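Local coordinates for Low molecular weight heat shock protein (Xanthomonas axonopodis pv. citri, PDB 3GUF), which is a small heat shock protein of the Hsp20/alpha-crystallin family and probably acts as an ATP-independent chaperone that keeps unfolding proteins from aggregating, at residues G40-R45 against L93-P98. Sequence-based numbering, arbitrary orientation.
Sequences GILSIR and LEIRIP
Strand 41-45 faces strand 93-98 across the interior of the beta sandwich, Leu42 over Ile97 and Ile44 over Ile95. The strands run nearly antiparallel, at 158°, and their axes come no closer than 10.6 Å, a spacing for side chains to fill rather than for backbone pairing. Each belongs to a different sheet: Leu42 and Ile44 form backbone hydrogen bonds with Phe73 and Arg71, whereas Leu93 bonds to Ala23. From the first strand Leu42 and Ile44 point inward, and from the second Leu93, Ile95 and Ile97. Leu42 carries its CG anti to the backbone N (chi1 -166°), which extends the branch across the gap. Its CD2 then meets two isoleucines tip to tip, lying 3.7 Å from Ile95 CG2 and also 3.7 Å from Ile97 CD1. One methyl thus sits against two successive inward residues of the facing strand. Ile95 divides its own side chain between two partners: CG2 goes to Leu42, while CD1 passes aslant to CG2 of Ile44, at 3.3 Å a tighter approach than carbon pairs normally make. The same Ile44 CG2 has a looser neighbour in Leu93 CD2, 4.4 Å away. Val35 touches both Leu42 and Ile95, and Ile84 touches Ile95 and Ile97. On the reverse side of strand 93-98, Arg96 NE donates to Glu94 OE1 in a salt bridge (3.0 Å), meeting the anti side of the oxygen but tilted 30° out of the carboxylate plane, and Arg96 NH1 forms a second salt bridge with Glu15. All five residues that touch between the strands are buried and aliphatic, so the two sheets of this alpha-crystallin domain are joined here by apolar packing, while the charged pair is kept to the opposite face of its strand.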
loop_
_atom_site.group_PDB
_atom_site.type_symbol
_atom_site.label_atom_id
_atom_site.label_comp_id
_atom_site.label_asym_id
_atom_site.label_seq_id
_atom_site.Cartn_x
_atom_site.Cartn_y
_atom_site.Cartn_z
ATOM N N GLY B 40 -6.370 23.098 -11.255
ATOM C CA GLY B 40 -6.354 22.981 -9.778
ATOM C C GLY B 40 -6.478 21.565 -9.203
ATOM O O GLY B 40 -6.251 21.360 -8.004
ATOM N N ILE B 41 -6.813 20.594 -10.057
ATOM C CA ILE B 41 -7.127 19.211 -9.648
ATOM C C ILE B 41 -5.980 18.210 -9.897
ATOM O O ILE B 41 -5.629 17.916 -11.042
ATOM C CB ILE B 41 -8.442 18.695 -10.318
ATOM C CG1 ILE B 41 -9.648 19.538 -9.892
ATOM C CG2 ILE B 41 -8.685 17.209 -9.986
ATOM C CD1 ILE B 41 -10.906 19.292 -10.715
ATOM N N LEU B 42 -5.408 17.698 -8.804
ATOM C CA LEU B 42 -4.371 16.665 -8.854
ATOM C C LEU B 42 -5.014 15.333 -9.191
ATOM O O LEU B 42 -6.034 14.944 -8.611
ATOM C CB LEU B 42 -3.609 16.553 -7.531
ATOM C CG LEU B 42 -2.295 15.742 -7.611
ATOM C CD1 LEU B 42 -1.357 16.262 -8.711
ATOM C CD2 LEU B 42 -1.545 15.754 -6.336
ATOM N N SER B 43 -4.436 14.646 -10.154
ATOM C CA SER B 43 -4.895 13.335 -10.441
ATOM C C SER B 43 -3.728 12.373 -10.259
ATOM O O SER B 43 -2.589 12.683 -10.581
ATOM C CB SER B 43 -5.521 13.262 -11.818
ATOM O OG SER B 43 -4.534 13.071 -12.812
ATOM N N ILE B 44 -4.017 11.243 -9.626
ATOM C CA ILE B 44 -3.099 10.118 -9.599
ATOM C C ILE B 44 -3.849 8.964 -10.259
ATOM O O ILE B 44 -4.993 8.668 -9.899
ATOM C CB ILE B 44 -2.606 9.799 -8.194
ATOM C CG1 ILE B 44 -3.703 9.161 -7.382
ATOM C CG2 ILE B 44 -2.199 11.069 -7.475
ATOM C CD1 ILE B 44 -3.219 8.664 -6.064
ATOM N N ARG B 45 -3.234 8.379 -11.276
ATOM C CA ARG B 45 -3.898 7.416 -12.131
ATOM C C ARG B 45 -2.910 6.315 -12.533
ATOM O O ARG B 45 -1.710 6.524 -12.598
ATOM C CB ARG B 45 -4.509 8.103 -13.352
ATOM C CG ARG B 45 -4.982 7.123 -14.433
ATOM C CD ARG B 45 -4.924 7.691 -15.840
ATOM N NE ARG B 45 -6.274 7.969 -16.331
ATOM C CZ ARG B 45 -6.575 8.326 -17.578
ATOM N NH1 ARG B 45 -5.612 8.459 -18.489
ATOM N NH2 ARG B 45 -7.849 8.552 -17.904
ATOM N N LEU B 93 3.387 6.347 -2.964
ATOM C CA LEU B 93 3.716 7.515 -3.766
ATOM C C LEU B 93 3.543 8.776 -2.867
ATOM O O LEU B 93 2.429 9.082 -2.412
ATOM C CB LEU B 93 2.810 7.548 -4.989
ATOM C CG LEU B 93 2.816 8.687 -6.012
ATOM C CD1 LEU B 93 3.936 8.630 -6.974
ATOM C CD2 LEU B 93 1.475 8.694 -6.737
ATOM N N GLU B 94 4.680 9.397 -2.527
ATOM C CA GLU B 94 4.775 10.775 -2.004
ATOM C C GLU B 94 4.776 11.781 -3.171
ATOM O O GLU B 94 5.788 11.902 -3.888
ATOM C CB GLU B 94 6.066 10.978 -1.176
ATOM C CG GLU B 94 5.917 12.190 -0.243
ATOM C CD GLU B 94 7.087 12.496 0.678
ATOM O OE1 GLU B 94 7.211 13.691 1.083
ATOM O OE2 GLU B 94 7.859 11.569 1.041
ATOM N N ILE B 95 3.665 12.493 -3.349
ATOM C CA ILE B 95 3.550 13.532 -4.352
ATOM C C ILE B 95 3.666 14.905 -3.654
ATOM O O ILE B 95 2.792 15.260 -2.844
ATOM C CB ILE B 95 2.180 13.433 -5.082
ATOM C CG1 ILE B 95 2.072 12.141 -5.859
ATOM C CG2 ILE B 95 1.920 14.631 -6.031
ATOM C CD1 ILE B 95 0.729 11.932 -6.296
ATOM N N ARG B 96 4.745 15.652 -3.955
ATOM C CA ARG B 96 5.064 16.982 -3.345
ATOM C C ARG B 96 4.818 18.140 -4.329
ATOM O O ARG B 96 5.518 18.260 -5.332
ATOM C CB ARG B 96 6.519 17.019 -2.863
ATOM C CG ARG B 96 6.683 16.435 -1.475
ATOM C CD ARG B 96 8.068 16.646 -0.924
ATOM N NE ARG B 96 8.049 16.468 0.515
ATOM C CZ ARG B 96 8.065 17.460 1.425
ATOM N NH1 ARG B 96 8.058 17.157 2.732
ATOM N NH2 ARG B 96 8.089 18.753 1.058
ATOM N N ILE B 97 3.816 18.967 -4.041
ATOM C CA ILE B 97 3.352 20.006 -4.959
ATOM C C ILE B 97 3.650 21.377 -4.358
ATOM O O ILE B 97 3.041 21.705 -3.355
ATOM C CB ILE B 97 1.807 19.892 -5.189
ATOM C CG1 ILE B 97 1.391 18.441 -5.523
ATOM C CG2 ILE B 97 1.286 20.889 -6.221
ATOM C CD1 ILE B 97 0.752 17.731 -4.294
ATOM N N PRO B 98 4.564 22.195 -4.973
ATOM C CA PRO B 98 4.853 23.493 -4.322
ATOM C C PRO B 98 3.654 24.456 -4.358
ATOM O O PRO B 98 2.672 24.234 -5.092
ATOM C CB PRO B 98 6.051 24.045 -5.112
ATOM C CG PRO B 98 6.409 23.010 -6.141
ATOM C CD PRO B 98 5.180 22.149 -6.306
#